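Local coordinates for protein HD superfamily hydrolase (Clostridium acetobutylicum ATCC 824, PDB 3CCG) that probably hydrolyses diadenosine tetraphosphate symmetrically to two ADP, as an HD-domain phosphohydrolase with two bound iron ions, at residues A31-N39 and K146-K154. Sequence-based numbering, arbitrary orientation.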
loop_
_atom_site.group_PDB
_atom_site.type_symbol
_atom_site.label_atom_id
_atom_site.label_comp_id
_atom_site.label_asym_id
_atom_site.label_seq_id
_atom_site.Cartn_x
_atom_site.Cartn_y
_atom_site.Cartn_z
ATOM N N ALA A 31 22.674 -7.146 14.644
ATOM C CA ALA A 31 22.044 -6.045 15.367
ATOM C C ALA A 31 23.068 -5.366 16.268
ATOM O O ALA A 31 23.121 -4.171 16.354
ATOM C CB ALA A 31 20.846 -6.538 16.209
ATOM N N VAL A 32 23.895 -6.172 16.935
ATOM C CA VAL A 32 24.919 -5.609 17.809
ATOM C C VAL A 32 25.929 -4.810 17.005
ATOM O O VAL A 32 26.323 -3.716 17.416
ATOM C CB VAL A 32 25.564 -6.725 18.653
ATOM C CG1 VAL A 32 26.851 -6.226 19.386
ATOM C CG2 VAL A 32 24.577 -7.255 19.669
ATOM N N ARG A 33 26.320 -5.352 15.854
ATOM C CA ARG A 33 27.295 -4.666 14.977
ATOM C C ARG A 33 26.734 -3.300 14.516
ATOM O O ARG A 33 27.361 -2.221 14.615
ATOM C CB ARG A 33 27.660 -5.551 13.796
ATOM C CG ARG A 33 28.729 -4.954 12.871
ATOM C CD ARG A 33 29.080 -5.862 11.740
ATOM N NE ARG A 33 27.941 -6.159 10.874
ATOM C CZ ARG A 33 27.489 -5.344 9.938
ATOM N NH1 ARG A 33 28.031 -4.154 9.772
ATOM N NH2 ARG A 33 26.453 -5.717 9.197
ATOM N N LEU A 34 25.461 -3.309 14.092
ATOM C CA LEU A 34 24.858 -2.091 13.608
ATOM C C LEU A 34 24.665 -1.088 14.742
ATOM O O LEU A 34 24.725 0.129 14.564
ATOM C CB LEU A 34 23.529 -2.397 12.885
ATOM C CG LEU A 34 23.606 -3.124 11.566
ATOM C CD1 LEU A 34 22.199 -3.533 11.095
ATOM C CD2 LEU A 34 24.289 -2.271 10.467
ATOM N N ALA A 35 24.382 -1.596 15.924
ATOM C CA ALA A 35 24.235 -0.754 17.082
ATOM C C ALA A 35 25.501 0.030 17.393
ATOM O O ALA A 35 25.441 1.151 17.839
ATOM C CB ALA A 35 23.824 -1.590 18.319
ATOM N N GLY A 36 26.621 -0.654 17.183
ATOM C CA GLY A 36 27.932 -0.012 17.349
ATOM C C GLY A 36 28.094 1.114 16.344
ATOM O O GLY A 36 28.527 2.211 16.710
ATOM N N ILE A 37 27.750 0.874 15.085
ATOM C CA ILE A 37 27.849 1.889 14.033
ATOM C C ILE A 37 26.958 3.112 14.311
ATOM O O ILE A 37 27.388 4.267 14.117
ATOM C CB ILE A 37 27.467 1.319 12.668
ATOM C CG1 ILE A 37 28.523 0.300 12.205
ATOM C CG2 ILE A 37 27.271 2.447 11.595
ATOM C CD1 ILE A 37 28.134 -0.577 11.021
ATOM N N TYR A 38 25.730 2.874 14.801
ATOM C CA TYR A 38 24.743 3.929 14.943
ATOM C C TYR A 38 24.514 4.436 16.366
ATOM O O TYR A 38 23.628 5.231 16.637
ATOM C CB TYR A 38 23.405 3.476 14.279
ATOM C CG TYR A 38 23.507 3.363 12.766
ATOM C CD1 TYR A 38 23.455 4.502 11.954
ATOM C CD2 TYR A 38 23.611 2.130 12.132
ATOM C CE1 TYR A 38 23.565 4.408 10.597
ATOM C CE2 TYR A 38 23.731 2.034 10.735
ATOM C CZ TYR A 38 23.703 3.200 9.981
ATOM O OH TYR A 38 23.790 3.107 8.620
ATOM N N ASN A 39 25.316 3.954 17.309
ATOM C CA ASN A 39 25.214 4.398 18.698
ATOM C C ASN A 39 23.910 3.985 19.409
ATOM O O ASN A 39 23.361 4.700 20.249
ATOM C CB ASN A 39 25.417 5.922 18.776
ATOM C CG ASN A 39 25.705 6.408 20.192
ATOM O OD1 ASN A 39 26.235 5.670 21.018
ATOM N ND2 ASN A 39 25.363 7.660 20.472
ATOM N N LYS A 146 25.932 -2.927 2.273
ATOM C CA LYS A 146 26.661 -1.657 2.149
ATOM C C LYS A 146 25.822 -0.483 2.603
ATOM O O LYS A 146 26.267 0.362 3.360
ATOM C CB LYS A 146 27.106 -1.385 0.704
ATOM C CG LYS A 146 28.432 -2.002 0.328
ATOM C CD LYS A 146 28.958 -1.407 -0.970
ATOM N N ALA A 147 24.581 -0.443 2.124
ATOM C CA ALA A 147 23.676 0.649 2.440
ATOM C C ALA A 147 23.370 0.677 3.932
ATOM O O ALA A 147 23.327 1.731 4.567
ATOM C CB ALA A 147 22.387 0.506 1.597
ATOM N N ALA A 148 23.207 -0.505 4.517
ATOM C CA ALA A 148 22.894 -0.566 5.953
ATOM C C ALA A 148 24.032 0.010 6.776
ATOM O O ALA A 148 23.807 0.662 7.780
ATOM C CB ALA A 148 22.560 -2.001 6.404
ATOM N N ASP A 149 25.261 -0.245 6.329
ATOM C CA ASP A 149 26.421 0.274 7.060
ATOM C C ASP A 149 26.564 1.800 7.002
ATOM O O ASP A 149 27.120 2.407 7.897
ATOM C CB ASP A 149 27.714 -0.387 6.561
ATOM C CG ASP A 149 27.891 -1.780 7.070
ATOM O OD1 ASP A 149 27.169 -2.193 7.999
ATOM O OD2 ASP A 149 28.800 -2.466 6.578
ATOM N N GLU A 150 26.021 2.410 5.957
ATOM C CA GLU A 150 26.189 3.855 5.706
ATOM C C GLU A 150 24.958 4.735 5.853
ATOM O O GLU A 150 25.028 5.868 6.330
ATOM C CB GLU A 150 26.640 4.046 4.253
ATOM C CG GLU A 150 27.876 3.271 3.853
ATOM C CD GLU A 150 28.078 3.234 2.340
ATOM O OE1 GLU A 150 27.234 3.807 1.601
ATOM O OE2 GLU A 150 29.077 2.619 1.892
ATOM N N ASP A 151 23.832 4.204 5.407
ATOM C CA ASP A 151 22.602 4.961 5.324
ATOM C C ASP A 151 21.412 4.003 5.518
ATOM O O ASP A 151 20.847 3.436 4.593
ATOM C CB ASP A 151 22.589 5.638 3.959
ATOM C CG ASP A 151 21.409 6.581 3.767
ATOM O OD1 ASP A 151 20.514 6.625 4.627
ATOM O OD2 ASP A 151 21.381 7.286 2.730
ATOM N N LEU A 152 21.109 3.832 6.783
ATOM C CA LEU A 152 20.100 2.909 7.247
ATOM C C LEU A 152 18.742 3.165 6.572
ATOM O O LEU A 152 18.111 2.235 6.118
ATOM C CB LEU A 152 20.007 2.991 8.780
ATOM C CG LEU A 152 19.216 1.951 9.542
ATOM C CD1 LEU A 152 19.707 0.560 9.093
ATOM C CD2 LEU A 152 19.359 2.204 11.056
ATOM N N ASN A 153 18.331 4.428 6.484
ATOM C CA ASN A 153 17.059 4.758 5.843
ATOM C C ASN A 153 17.050 4.337 4.362
ATOM O O ASN A 153 16.047 3.834 3.823
ATOM C CB ASN A 153 16.720 6.252 6.014
ATOM C CG ASN A 153 16.336 6.620 7.439
ATOM O OD1 ASN A 153 15.962 5.764 8.234
ATOM N ND2 ASN A 153 16.430 7.902 7.770
ATOM N N LYS A 154 18.178 4.532 3.696
ATOM C CA LYS A 154 18.292 4.089 2.324
ATOM C C LYS A 154 18.096 2.581 2.225
ATOM O O LYS A 154 17.434 2.069 1.342
ATOM C CB LYS A 154 19.656 4.494 1.732
ATOM C CG LYS A 154 19.927 3.965 0.315
ATOM C CD LYS A 154 21.384 4.277 -0.128
ATOM C CE LYS A 154 21.670 3.825 -1.574
HETATM O O HOH W 1 26.106 -4.473 6.586
#
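Tyr38 turns its CG away from its carbonyl carbon (chi1 -68°), which sends the ring out from the last turn of helix 5-38 to the C-terminal end of helix 141-150. There its OH gives Ala148 O a short 2.6 Å hydrogen bond. The acceptor lies at the ring edge, in the ring plane, but the hydroxyl sits 38° above the carbonyl plane, off the lone-pair direction. Just beyond, the chain breaks its helix at Asp151, whose OD1 caps helix 152-170 by accepting from Lys154 N. Leu152 begins that helix and brings its CB to 3.9 Å from Tyr38 CZ, while its CD2 lies over one face of the ring.

A second polar link forms about a turn and a half earlier on helix 5-38. Arg33 runs out with CG and CD extended, then bends at chi3, and NH1 meets Asp149 OD1 at 2.8 Å in a nearly straight hydrogen bond that is part of a salt bridge. The oxygen lies in the guanidinium plane, approached on its syn side, although guanidinium and carboxylate are turned 80° apart. A water bridges Arg33 NH2 to the same OD1, donating to it at 2.9 Å. Two methyl groups, Ile37 CD1 at 3.6 Å and Leu34 CD2, pack against this oxygen.

Leu34 and Ala148 touch helix 121-132, through Ile128 and Ile132; that helix carries the iron ligand Asp130, whose side chain is about 9 Å from that of Leu34. The contact thus joins the C-terminal end of helix 5-38, within the HD domain, to the junction of two later helices. The tyrosine satisfies a carbonyl near a helix end, and two donors, one direct and one through water, would stabilise negative charge on Asp149.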